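Local coordinates for nicotinate-nucleotide diphosphorylase (Carboxylating) (Streptococcus pyogenes GA06023, PDB 5HUO), which catalyses the conversion of quinolinate and phosphoribosyl pyrophosphate into nicotinate mononucleotide, carbon dioxide and diphosphate, a step on the route to NAD+, at residues Asp156-Phe161 with Asp288-Gly293; Glu225-Ser230 with Met246-Ser251; Val242-Leu247 with Arg267-Gly272. All blocks are in the same frame, centred on the assembly; numbering follows the deposited sequence.

Contact 1: residues Asp156-Phe161 with Asp288-Gly293. With SO4 (sulfate ion), chain I.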
ATOM      1  N   ASP A 156     -16.044  24.713  34.141  1.00122.73           N
ATOM      2  CA  ASP A 156     -16.634  24.773  32.779  1.00124.44           C
ATOM      3  C   ASP A 156     -16.021  25.813  31.890  1.00124.01           C
ATOM      4  O   ASP A 156     -15.957  25.634  30.694  1.00124.53           O
ATOM      5  CB  ASP A 156     -18.130  25.177  32.848  1.00132.59           C
ATOM      6  CG  ASP A 156     -19.010  24.108  33.436  1.00140.06           C
ATOM      7  OD1 ASP A 156     -18.512  22.999  33.746  1.00152.27           O
ATOM      8  OD2 ASP A 156     -20.212  24.381  33.599  1.00148.90           O
ATOM      9  N   ARG A 157     -15.684  26.952  32.473  1.00124.61           N
ATOM     10  CA  ARG A 157     -15.155  28.081  31.718  1.00123.73           C
ATOM     11  C   ARG A 157     -13.776  27.806  31.173  1.00117.86           C
ATOM     12  O   ARG A 157     -13.340  28.468  30.279  1.00117.18           O
ATOM     13  CB  ARG A 157     -15.092  29.334  32.574  1.00132.38           C
ATOM     14  CG  ARG A 157     -16.445  29.913  32.972  1.00139.52           C
ATOM     15  CD  ARG A 157     -16.290  30.875  34.150  1.00145.90           C
ATOM     16  NE  ARG A 157     -15.737  30.215  35.340  1.00149.46           N
ATOM     17  CZ  ARG A 157     -15.563  30.786  36.527  1.00150.73           C
ATOM     18  NH1 ARG A 157     -15.855  32.072  36.696  1.00154.72           N
ATOM     19  NH2 ARG A 157     -15.079  30.071  37.536  1.00147.84           N
ATOM     20  N   ILE A 158     -13.097  26.820  31.729  1.00113.38           N
ATOM     21  CA  ILE A 158     -11.762  26.379  31.258  1.00108.65           C
ATOM     22  C   ILE A 158     -11.826  24.991  30.631  1.00103.84           C
ATOM     23  O   ILE A 158     -12.247  24.024  31.247  1.00103.80           O
ATOM     24  CB  ILE A 158     -10.729  26.325  32.382  1.00109.08           C
ATOM     25  CG1 ILE A 158     -10.647  27.693  33.079  1.00112.04           C
ATOM     26  CG2 ILE A 158      -9.383  25.887  31.825  1.00107.44           C
ATOM     27  CD1 ILE A 158      -9.768  27.735  34.309  1.00112.67           C
ATOM     28  N   LYS A 159     -11.397  24.925  29.390  1.00100.36           N
ATOM     29  CA  LYS A 159     -11.433  23.708  28.601  1.00 96.74           C
ATOM     30  C   LYS A 159     -10.168  22.899  28.771  1.00 95.91           C
ATOM     31  O   LYS A 159      -9.079  23.433  29.020  1.00 96.38           O
ATOM     32  CB  LYS A 159     -11.649  24.030  27.127  1.00 96.45           C
ATOM     33  CG  LYS A 159     -13.027  24.529  26.835  1.00 97.10           C
ATOM     34  CD  LYS A 159     -13.142  25.091  25.423  1.00 97.87           C
ATOM     35  CE  LYS A 159     -14.593  25.395  25.069  1.00 98.91           C
ATOM     36  NZ  LYS A 159     -15.184  26.484  25.897  1.00100.32           N
ATOM     37  N   VAL A 160     -10.325  21.611  28.566  1.00 94.77           N
ATOM     38  CA  VAL A 160      -9.200  20.693  28.639  1.00 93.98           C
ATOM     39  C   VAL A 160      -8.808  20.172  27.248  1.00 93.06           C
ATOM     40  O   VAL A 160      -9.588  19.520  26.583  1.00 92.44           O
ATOM     41  CB  VAL A 160      -9.503  19.518  29.549  1.00 93.54           C
ATOM     42  CG1 VAL A 160      -8.348  18.516  29.505  1.00 92.78           C
ATOM     43  CG2 VAL A 160      -9.747  19.989  30.951  1.00 94.60           C
ATOM     44  N   PHE A 161      -7.576  20.472  26.837  1.00 93.12           N
ATOM     45  CA  PHE A 161      -7.071  20.181  25.467  1.00 92.55           C
ATOM     46  C   PHE A 161      -5.996  19.120  25.478  1.00 91.94           C
ATOM     47  O   PHE A 161      -5.290  18.926  26.466  1.00 92.13           O
ATOM     48  CB  PHE A 161      -6.477  21.399  24.829  1.00 93.29           C
ATOM     49  CG  PHE A 161      -7.467  22.252  24.111  1.00 93.74           C
ATOM     50  CD1 PHE A 161      -8.463  22.890  24.791  1.00 94.39           C
ATOM     51  CD2 PHE A 161      -7.366  22.466  22.756  1.00 93.69           C
ATOM     52  CE1 PHE A 161      -9.369  23.715  24.139  1.00 94.98           C
ATOM     53  CE2 PHE A 161      -8.257  23.300  22.090  1.00 94.26           C
ATOM     54  CZ  PHE A 161      -9.274  23.924  22.781  1.00 94.90           C
ATOM     55  N   ASP A 288      -8.371  30.570  28.928  1.00107.37           N
ATOM     56  CA  ASP A 288      -9.299  29.869  28.027  1.00103.32           C
ATOM     57  C   ASP A 288      -9.216  28.343  28.112  1.00 99.19           C
ATOM     58  O   ASP A 288     -10.242  27.667  28.084  1.00 95.60           O
ATOM     59  CB  ASP A 288      -9.101  30.337  26.612  1.00102.95           C
ATOM     60  CG  ASP A 288      -9.339  31.844  26.479  1.00105.31           C
ATOM     61  OD1 ASP A 288     -10.528  32.246  26.465  1.00103.97           O
ATOM     62  OD2 ASP A 288      -8.340  32.591  26.368  1.00106.05           O
ATOM     63  N   TYR A 289      -8.002  27.813  28.194  1.00 97.34           N
ATOM     64  CA  TYR A 289      -7.834  26.357  28.359  1.00 94.74           C
ATOM     65  C   TYR A 289      -6.483  25.906  28.943  1.00 95.70           C
ATOM     66  O   TYR A 289      -5.572  26.701  29.115  1.00 98.63           O
ATOM     67  CB  TYR A 289      -8.062  25.655  27.053  1.00 91.33           C
ATOM     68  CG  TYR A 289      -7.049  25.928  25.954  1.00 91.12           C
ATOM     69  CD1 TYR A 289      -7.125  27.073  25.181  1.00 91.32           C
ATOM     70  CD2 TYR A 289      -6.115  24.987  25.609  1.00 90.85           C
ATOM     71  CE1 TYR A 289      -6.274  27.261  24.106  1.00 90.61           C
ATOM     72  CE2 TYR A 289      -5.250  25.170  24.542  1.00 90.96           C
ATOM     73  CZ  TYR A 289      -5.326  26.321  23.790  1.00 90.03           C
ATOM     74  OH  TYR A 289      -4.441  26.518  22.737  1.00 88.77           O
ATOM     75  N   VAL A 290      -6.430  24.632  29.306  1.00 93.34           N
ATOM     76  CA  VAL A 290      -5.197  23.960  29.644  1.00 92.98           C
ATOM     77  C   VAL A 290      -5.012  22.739  28.773  1.00 91.41           C
ATOM     78  O   VAL A 290      -5.980  22.183  28.221  1.00 89.70           O
ATOM     79  CB  VAL A 290      -5.183  23.467  31.082  1.00 94.97           C
ATOM     80  CG1 VAL A 290      -5.352  24.639  32.013  1.00 97.64           C
ATOM     81  CG2 VAL A 290      -6.239  22.402  31.343  1.00 93.21           C
ATOM     82  N   SER A 291      -3.772  22.301  28.652  1.00 92.12           N
ATOM     83  CA  SER A 291      -3.453  21.095  27.817  1.00 90.98           C
ATOM     84  C   SER A 291      -2.611  20.101  28.585  1.00 92.16           C
ATOM     85  O   SER A 291      -1.735  20.488  29.382  1.00 94.30           O
ATOM     86  CB  SER A 291      -2.768  21.480  26.476  1.00 90.55           C
ATOM     87  OG  SER A 291      -1.462  22.037  26.699  1.00 92.42           O
ATOM     88  N   SER A 292      -2.824  18.841  28.273  1.00 91.16           N
ATOM     89  CA  SER A 292      -2.109  17.754  28.907  1.00 92.23           C
ATOM     90  C   SER A 292      -1.722  16.630  27.912  1.00 91.45           C
ATOM     91  O   SER A 292      -2.545  16.001  27.278  1.00 89.84           O
ATOM     92  CB  SER A 292      -2.954  17.159  30.025  1.00 92.51           C
ATOM     93  OG  SER A 292      -2.230  16.148  30.726  1.00 94.88           O
ATOM     94  N   GLY A 293      -0.448  16.319  27.877  1.00 92.89           N
ATOM     95  CA  GLY A 293       0.041  15.138  27.139  1.00 92.73           C
ATOM     96  C   GLY A 293      -0.349  13.796  27.733  1.00 92.65           C
ATOM     97  O   GLY A 293      -0.455  12.813  27.020  1.00 91.95           O
TER
HETATM   98  S   SO4 I 303       2.854  16.825  29.311  1.00 71.10           S
HETATM   99  O1  SO4 I 303       2.703  17.110  30.744  1.00 77.34           O
HETATM  100  O2  SO4 I 303       1.674  17.348  28.624  1.00 79.46           O
HETATM  101  O3  SO4 I 303       3.947  17.623  28.786  1.00 71.58           O
HETATM  102  O4  SO4 I 303       3.093  15.393  29.019  1.00 62.32           O
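Lys159, Val160 and Phe161 run parallel to Tyr289, Val290 and Ser291, the two strands inclined by 27° and joined by four backbone hydrogen bonds, from Lys159 N to Asp288 O at the start to Ser292 N and Phe161 O at the end. They are the first and last strands of the open alpha/beta barrel of type II phosphoribosyltransferases. On one face, Phe161 and Tyr289 meet obliquely, their planes 32° apart, with Tyr289 CD2 above the Phe161 ring near its rim. Tyr289 also meets Phe220 of the second subunit, so a flat, largely apolar ring suits this seam. Val160 and Val290 share the other face, CG2 to CG2 at 4.3 Å, and Ile158, just before the strand, adds its CG2 at 4.2 Å from Val290 CG1; helix 122-153 packs on Ile158 and Val160. Asp288, at the strand's start, turns its carboxylate to Arg267 and Ile268 N. Beyond the other end Gly293 N faces a sulfate, probably from the crystallisation liquor, that Lys165 and His297 also hold. Small enough for the barrel interior, Ser291 holds its OG between the backbone N and carbonyl carbon (chi1 67°), where it hydrogen-bonds Glu269 OE1 and Ser271 OG.

Contact 2: residues Glu225-Ser230 with Met246-Ser251; sequences EVEVES and MLDNMS
Met246 lies alongside Glu227, both side chains pointing the same way, and its SD comes within 3.5 Å of Glu227 CG. The long, flexible thioether suits this place because it can follow the aliphatic part of a glutamate while leaving the carboxylate to other partners: Glu227 OE2 forms a salt bridge with Lys197. Glu225 crosses Met246 obliquely, its extended chain bringing OE2 to 3.5 Å from Met246 CB. Further along, Asp248 lies near two more acids, with OD2 4.4 Å from Glu227 OE1 and 4.3 Å from Glu229 OE2, which would probably make this end of the strands acidic, offset in part by Lys197. Three backbone bonds set this register. Met246 N gives its hydrogen to Val226 O at 2.8 Å, Val228 N reaches Met246 O at 2.9 Å, and Asp248 N meets Val228 O at 3.1 Å. On the opposite face, Val228 packs its compact branches on Ala233 and Ala234 of helix 231-240, small residues that let the helix come close. Ser230 and Ser251 are N-caps of the helices that follow the two strands, and Ser251 OG accepts from Gln254 N. Strand 224-228, helix 231-240 and strand 244-248 thus make a beta-alpha-beta unit of the alpha/beta barrel.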
ATOM      1  N   GLU A 225       0.168  30.458  17.442  1.00102.84           N
ATOM      2  CA  GLU A 225       0.341  30.361  18.890  1.00105.94           C
ATOM      3  C   GLU A 225       1.818  30.528  19.242  1.00110.64           C
ATOM      4  O   GLU A 225       2.685  30.179  18.468  1.00106.38           O
ATOM      5  CB  GLU A 225      -0.180  29.013  19.418  1.00103.89           C
ATOM      6  CG  GLU A 225      -0.074  28.846  20.918  1.00105.24           C
ATOM      7  CD  GLU A 225      -0.814  27.628  21.479  1.00103.96           C
ATOM      8  OE1 GLU A 225      -1.529  26.944  20.750  1.00101.25           O
ATOM      9  OE2 GLU A 225      -0.682  27.356  22.682  1.00104.13           O
ATOM     10  N   VAL A 226       2.069  31.078  20.430  1.00117.73           N
ATOM     11  CA  VAL A 226       3.434  31.227  20.949  1.00123.71           C
ATOM     12  C   VAL A 226       3.536  30.711  22.354  1.00126.91           C
ATOM     13  O   VAL A 226       2.735  31.104  23.204  1.00126.44           O
ATOM     14  CB  VAL A 226       3.861  32.692  21.050  1.00128.21           C
ATOM     15  CG1 VAL A 226       5.241  32.777  21.664  1.00133.94           C
ATOM     16  CG2 VAL A 226       3.887  33.336  19.706  1.00127.81           C
ATOM     17  N   GLU A 227       4.567  29.904  22.595  1.00133.90           N
ATOM     18  CA  GLU A 227       4.938  29.469  23.960  1.00142.82           C
ATOM     19  C   GLU A 227       5.842  30.475  24.619  1.00146.08           C
ATOM     20  O   GLU A 227       6.864  30.831  24.081  1.00146.84           O
ATOM     21  CB  GLU A 227       5.671  28.129  23.980  1.00149.03           C
ATOM     22  CG  GLU A 227       4.950  26.954  23.309  1.00152.08           C
ATOM     23  CD  GLU A 227       5.732  25.640  23.406  1.00154.13           C
ATOM     24  OE1 GLU A 227       6.944  25.682  23.816  1.00162.31           O
ATOM     25  OE2 GLU A 227       5.118  24.581  23.075  1.00147.90           O
ATOM     26  N   VAL A 228       5.439  30.913  25.791  1.00152.08           N
ATOM     27  CA  VAL A 228       6.080  32.004  26.501  1.00159.01           C
ATOM     28  C   VAL A 228       6.384  31.607  27.938  1.00168.99           C
ATOM     29  O   VAL A 228       5.533  31.076  28.646  1.00174.66           O
ATOM     30  CB  VAL A 228       5.166  33.235  26.458  1.00158.59           C
ATOM     31  CG1 VAL A 228       5.715  34.379  27.259  1.00161.73           C
ATOM     32  CG2 VAL A 228       4.989  33.666  25.017  1.00158.88           C
ATOM     33  N   GLU A 229       7.614  31.854  28.374  1.00180.75           N
ATOM     34  CA  GLU A 229       8.045  31.532  29.774  1.00184.60           C
ATOM     35  C   GLU A 229       8.126  32.748  30.695  1.00183.47           C
ATOM     36  O   GLU A 229       8.283  32.599  31.884  1.00186.69           O
ATOM     37  CB  GLU A 229       9.398  30.812  29.787  1.00184.65           C
ATOM     38  CG  GLU A 229       9.374  29.483  29.033  1.00185.56           C
ATOM     39  CD  GLU A 229      10.630  28.652  29.208  1.00187.34           C
ATOM     40  OE1 GLU A 229      11.299  28.793  30.250  1.00193.29           O
ATOM     41  OE2 GLU A 229      10.948  27.841  28.309  1.00181.08           O
ATOM     42  N   SER A 230       7.982  33.931  30.117  1.00181.14           N
ATOM     43  CA  SER A 230       8.303  35.200  30.723  1.00181.64           C
ATOM     44  C   SER A 230       7.158  36.176  30.619  1.00180.43           C
ATOM     45  O   SER A 230       6.480  36.193  29.622  1.00182.89           O
ATOM     46  CB  SER A 230       9.395  35.752  29.847  1.00183.41           C
ATOM     47  OG  SER A 230       9.716  37.072  30.065  1.00190.58           O
ATOM     48  N   MET A 246       0.642  30.636  25.014  1.00120.44           N
ATOM     49  CA  MET A 246       0.822  29.494  25.924  1.00122.33           C
ATOM     50  C   MET A 246       1.712  29.887  27.072  1.00126.86           C
ATOM     51  O   MET A 246       2.843  30.246  26.861  1.00128.51           O
ATOM     52  CB  MET A 246       1.469  28.304  25.252  1.00120.38           C
ATOM     53  CG  MET A 246       1.663  27.144  26.224  1.00121.26           C
ATOM     54  SD  MET A 246       2.678  25.770  25.630  1.00121.61           S
ATOM     55  CE  MET A 246       1.518  24.859  24.636  1.00117.93           C
ATOM     56  N   LEU A 247       1.174  29.832  28.281  1.00129.85           N
ATOM     57  CA  LEU A 247       1.943  30.135  29.517  1.00133.69           C
ATOM     58  C   LEU A 247       2.529  28.843  30.006  1.00135.48           C
ATOM     59  O   LEU A 247       1.842  27.969  30.476  1.00131.59           O
ATOM     60  CB  LEU A 247       1.082  30.786  30.607  1.00134.32           C
ATOM     61  CG  LEU A 247       0.278  32.025  30.177  1.00134.37           C
ATOM     62  CD1 LEU A 247      -0.623  32.548  31.286  1.00134.74           C
ATOM     63  CD2 LEU A 247       1.186  33.137  29.678  1.00137.64           C
ATOM     64  N   ASP A 248       3.822  28.733  29.851  1.00145.66           N
ATOM     65  CA  ASP A 248       4.518  27.460  30.065  1.00153.20           C
ATOM     66  C   ASP A 248       5.028  27.314  31.506  1.00157.44           C
ATOM     67  O   ASP A 248       5.855  28.097  31.955  1.00154.75           O
ATOM     68  CB  ASP A 248       5.680  27.340  29.074  1.00157.84           C
ATOM     69  CG  ASP A 248       6.255  25.940  29.000  1.00157.44           C
ATOM     70  OD1 ASP A 248       5.822  25.014  29.740  1.00153.05           O
ATOM     71  OD2 ASP A 248       7.168  25.793  28.159  1.00161.14           O
ATOM     72  N   ASN A 249       4.482  26.319  32.203  1.00158.78           N
ATOM     73  CA  ASN A 249       4.881  25.941  33.574  1.00162.77           C
ATOM     74  C   ASN A 249       5.047  27.141  34.507  1.00166.66           C
ATOM     75  O   ASN A 249       5.939  27.197  35.310  1.00171.26           O
ATOM     76  CB  ASN A 249       6.146  25.073  33.557  1.00161.30           C
ATOM     77  N   MET A 250       4.179  28.125  34.359  1.00172.55           N
ATOM     78  CA  MET A 250       4.259  29.372  35.148  1.00177.47           C
ATOM     79  C   MET A 250       3.527  29.203  36.481  1.00173.53           C
ATOM     80  O   MET A 250       2.581  28.435  36.579  1.00168.67           O
ATOM     81  CB  MET A 250       3.713  30.600  34.347  1.00178.30           C
ATOM     82  CG  MET A 250       4.625  31.108  33.200  1.00175.23           C
ATOM     83  SD  MET A 250       4.172  32.648  32.337  1.00167.25           S
ATOM     84  CE  MET A 250       2.892  33.357  33.371  1.00165.57           C
ATOM     85  N   SER A 251       3.980  29.935  37.486  1.00176.30           N
ATOM     86  CA  SER A 251       3.292  30.010  38.787  1.00178.77           C
ATOM     87  C   SER A 251       1.965  30.735  38.679  1.00176.05           C
ATOM     88  O   SER A 251       1.787  31.591  37.813  1.00179.23           O
ATOM     89  CB  SER A 251       4.107  30.796  39.822  1.00184.58           C
ATOM     90  OG  SER A 251       4.175  32.185  39.488  1.00181.91           O
TER

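Contact 3: residues Val242-Leu247 with Arg267-Gly272; sequences VDIIML and RIECSG. With SO4 (sulfate ion), chain H; SO4 (sulfate ion), chain G.
Arg267 is bonded to Asp243 and Ile245 through its backbone, N giving to Asp243 O and O accepting from Ile245 N at 2.8 Å, while its guanidinium binds two sulfates. Both ions approach the edge of that flat group near its plane: Arg267 NE reaches O4 of the chain H sulfate at 2.6 Å, and Arg267 NH2 reaches O3 of the chain G sulfate at 3.0 Å. Arg215 of the second subunit also hydrogen-bonds sulfate here, and Phe220 of that subunit packs on Arg267. Further along the parallel strands, Glu269 N bonds to Ile245 O and Leu247 N to Glu269 O, the latter at 2.7 Å, before a longer link from Ser271 N to Leu247 O. Glu269 is extended, CG anti to the backbone N (chi1 161°), and carries its carboxylate inward, where OE2 meets His186 NE2 and, weakly, Tyr289 OH. The methyl CE of Met246 lies 3.4 Å from Glu269 OE1, and its SD rests on Ser271 CB. On the other face, Leu247 CD1 touches Ile268 CG2 at 3.6 Å, and branched aliphatic residues suit a surface that helix 252-262 covers. The sulfates probably come from the crystallisation liquor, yet their in-plane grip implies that Arg267 offers an anion-binding edge, while the buried carboxylate of Glu269 relies on several polar partners.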
ATOM      1  N   VAL A 242      -1.141  37.912  18.318  1.00134.00           N
ATOM      2  CA  VAL A 242      -1.241  36.433  18.138  1.00126.78           C
ATOM      3  C   VAL A 242      -2.577  35.929  18.599  1.00124.56           C
ATOM      4  O   VAL A 242      -3.302  36.633  19.319  1.00126.03           O
ATOM      5  CB  VAL A 242      -0.192  35.592  18.860  1.00125.10           C
ATOM      6  CG1 VAL A 242       1.137  35.840  18.221  1.00127.78           C
ATOM      7  CG2 VAL A 242      -0.207  35.855  20.352  1.00125.16           C
ATOM      8  N   ASP A 243      -2.894  34.717  18.149  1.00117.49           N
ATOM      9  CA  ASP A 243      -4.200  34.126  18.409  1.00111.42           C
ATOM     10  C   ASP A 243      -4.258  33.492  19.773  1.00108.38           C
ATOM     11  O   ASP A 243      -5.266  33.587  20.481  1.00108.16           O
ATOM     12  CB  ASP A 243      -4.506  33.141  17.324  1.00106.81           C
ATOM     13  CG  ASP A 243      -4.590  33.806  15.971  1.00107.69           C
ATOM     14  OD1 ASP A 243      -5.412  34.754  15.822  1.00108.10           O
ATOM     15  OD2 ASP A 243      -3.891  33.367  15.034  1.00107.42           O
ATOM     16  N   ILE A 244      -3.159  32.858  20.135  1.00107.34           N
ATOM     17  CA  ILE A 244      -3.076  32.099  21.378  1.00106.76           C
ATOM     18  C   ILE A 244      -1.712  32.219  22.007  1.00109.62           C
ATOM     19  O   ILE A 244      -0.703  32.093  21.340  1.00108.20           O
ATOM     20  CB  ILE A 244      -3.306  30.605  21.159  1.00103.35           C
ATOM     21  CG1 ILE A 244      -4.612  30.395  20.403  1.00 99.50           C
ATOM     22  CG2 ILE A 244      -3.308  29.880  22.521  1.00103.86           C
ATOM     23  CD1 ILE A 244      -4.918  28.949  20.051  1.00 97.90           C
ATOM     24  N   ILE A 245      -1.711  32.491  23.302  1.00114.72           N
ATOM     25  CA  ILE A 245      -0.469  32.559  24.087  1.00120.78           C
ATOM     26  C   ILE A 245      -0.436  31.407  25.059  1.00120.75           C
ATOM     27  O   ILE A 245      -1.420  31.186  25.776  1.00123.31           O
ATOM     28  CB  ILE A 245      -0.348  33.874  24.858  1.00127.55           C
ATOM     29  CG1 ILE A 245      -0.293  35.036  23.873  1.00129.84           C
ATOM     30  CG2 ILE A 245       0.897  33.860  25.741  1.00133.22           C
ATOM     31  CD1 ILE A 245      -0.257  36.403  24.522  1.00133.43           C
ATOM     32  N   MET A 246       0.642  30.636  25.014  1.00120.44           N
ATOM     33  CA  MET A 246       0.822  29.494  25.924  1.00122.33           C
ATOM     34  C   MET A 246       1.712  29.887  27.072  1.00126.86           C
ATOM     35  O   MET A 246       2.843  30.246  26.861  1.00128.51           O
ATOM     36  CB  MET A 246       1.469  28.304  25.252  1.00120.38           C
ATOM     37  CG  MET A 246       1.663  27.144  26.224  1.00121.26           C
ATOM     38  SD  MET A 246       2.678  25.770  25.630  1.00121.61           S
ATOM     39  CE  MET A 246       1.518  24.859  24.636  1.00117.93           C
ATOM     40  N   LEU A 247       1.174  29.832  28.281  1.00129.85           N
ATOM     41  CA  LEU A 247       1.943  30.135  29.517  1.00133.69           C
ATOM     42  C   LEU A 247       2.529  28.843  30.006  1.00135.48           C
ATOM     43  O   LEU A 247       1.842  27.969  30.476  1.00131.59           O
ATOM     44  CB  LEU A 247       1.082  30.786  30.607  1.00134.32           C
ATOM     45  CG  LEU A 247       0.278  32.025  30.177  1.00134.37           C
ATOM     46  CD1 LEU A 247      -0.623  32.548  31.286  1.00134.74           C
ATOM     47  CD2 LEU A 247       1.186  33.137  29.678  1.00137.64           C
ATOM     48  N   ARG A 267      -6.044  34.562  23.190  1.00113.88           N
ATOM     49  CA  ARG A 267      -6.507  33.406  23.977  1.00110.96           C
ATOM     50  C   ARG A 267      -5.356  32.873  24.801  1.00112.14           C
ATOM     51  O   ARG A 267      -4.203  33.009  24.419  1.00110.24           O
ATOM     52  CB  ARG A 267      -6.977  32.275  23.102  1.00106.24           C
ATOM     53  CG  ARG A 267      -8.165  32.579  22.257  1.00102.68           C
ATOM     54  CD  ARG A 267      -9.378  32.597  23.146  1.00101.98           C
ATOM     55  NE  ARG A 267     -10.553  32.902  22.377  1.00102.86           N
ATOM     56  CZ  ARG A 267     -11.736  33.236  22.874  1.00105.89           C
ATOM     57  NH1 ARG A 267     -11.938  33.304  24.162  1.00107.57           N
ATOM     58  NH2 ARG A 267     -12.754  33.485  22.051  1.00108.68           N
ATOM     59  N   ILE A 268      -5.679  32.342  25.968  1.00112.74           N
ATOM     60  CA  ILE A 268      -4.636  31.954  26.911  1.00116.00           C
ATOM     61  C   ILE A 268      -4.754  30.496  27.219  1.00114.20           C
ATOM     62  O   ILE A 268      -5.821  30.018  27.629  1.00115.32           O
ATOM     63  CB  ILE A 268      -4.642  32.764  28.215  1.00120.90           C
ATOM     64  CG1 ILE A 268      -4.618  34.276  27.930  1.00125.17           C
ATOM     65  CG2 ILE A 268      -3.448  32.384  29.094  1.00122.15           C
ATOM     66  CD1 ILE A 268      -4.972  35.142  29.156  1.00131.04           C
ATOM     67  N   GLU A 269      -3.639  29.812  27.006  1.00112.10           N
ATOM     68  CA  GLU A 269      -3.489  28.385  27.317  1.00112.21           C
ATOM     69  C   GLU A 269      -2.442  28.233  28.415  1.00115.37           C
ATOM     70  O   GLU A 269      -1.410  28.895  28.347  1.00123.00           O
ATOM     71  CB  GLU A 269      -3.060  27.584  26.079  1.00108.24           C
ATOM     72  CG  GLU A 269      -2.438  26.189  26.349  1.00107.04           C
ATOM     73  CD  GLU A 269      -2.083  25.388  25.059  1.00105.47           C
ATOM     74  OE1 GLU A 269      -1.799  24.160  25.124  1.00101.70           O
ATOM     75  OE2 GLU A 269      -2.100  25.991  23.948  1.00102.29           O
ATOM     76  N   CYS A 270      -2.719  27.407  29.417  1.00112.84           N
ATOM     77  CA  CYS A 270      -1.697  27.004  30.341  1.00115.44           C
ATOM     78  C   CYS A 270      -1.300  25.588  30.018  1.00113.89           C
ATOM     79  O   CYS A 270      -2.122  24.738  29.752  1.00112.58           O
ATOM     80  CB  CYS A 270      -2.142  27.104  31.783  1.00118.91           C
ATOM     81  SG  CYS A 270      -2.174  28.809  32.400  1.00126.77           S
ATOM     82  N   SER A 271      -0.008  25.310  30.105  1.00117.24           N
ATOM     83  CA  SER A 271       0.513  23.960  29.815  1.00116.32           C
ATOM     84  C   SER A 271       1.777  23.642  30.588  1.00119.89           C
ATOM     85  O   SER A 271       2.397  24.522  31.181  1.00122.80           O
ATOM     86  CB  SER A 271       0.799  23.842  28.359  1.00115.22           C
ATOM     87  OG  SER A 271       1.306  22.559  28.056  1.00115.08           O
ATOM     88  N   GLY A 272       2.047  22.353  30.667  1.00122.72           N
ATOM     89  CA  GLY A 272       3.197  21.815  31.406  1.00129.45           C
ATOM     90  C   GLY A 272       2.959  21.501  32.888  1.00134.05           C
ATOM     91  O   GLY A 272       2.431  22.349  33.643  1.00130.41           O
TER
HETATM   92  S   SO4 H 302     -11.431  33.044  18.911  1.00 97.89           S
HETATM   93  O1  SO4 H 302     -11.961  31.760  19.442  1.00 90.87           O
HETATM   94  O2  SO4 H 302     -12.499  34.073  18.674  1.00 92.39           O
HETATM   95  O3  SO4 H 302     -10.627  32.736  17.697  1.00 94.46           O
HETATM   96  O4  SO4 H 302     -10.521  33.619  19.912  1.00119.92           O
HETATM   97  S   SO4 G 301     -16.252  34.076  23.277  1.00122.66           S
HETATM   98  O1  SO4 G 301     -17.101  33.852  24.467  1.00127.07           O
HETATM   99  O2  SO4 G 301     -16.900  35.034  22.345  1.00124.30           O
HETATM  100  O3  SO4 G 301     -14.944  34.600  23.744  1.00113.96           O
HETATM  101  O4  SO4 G 301     -16.070  32.789  22.571  1.00113.48           O

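Overall arrangement
All three contacts lie in one parallel sheet of the C-terminal domain, ordered 159-161, 289-291, 267-271, 244-248, 224-228, 194-196. Contacts 2 and 3 are adjacent, their centres about 7 Å apart, and share strand 244-248; each spans a beta-alpha-beta unit, with helix 231-240 in one and helix 252-262 in the other. Contact 1, with its centre about 10 Å from that of contact 3 and about 14 Å from that of contact 2, joins strands far apart in sequence, and the chain between them includes both units. Strands 267-271 and 289-291, neighbours in sheet and sequence, connect contact 3 to contact 1. Successive beta-alpha-beta units thus build the barrel wall, and contacts 1 and 3 also meet the second subunit.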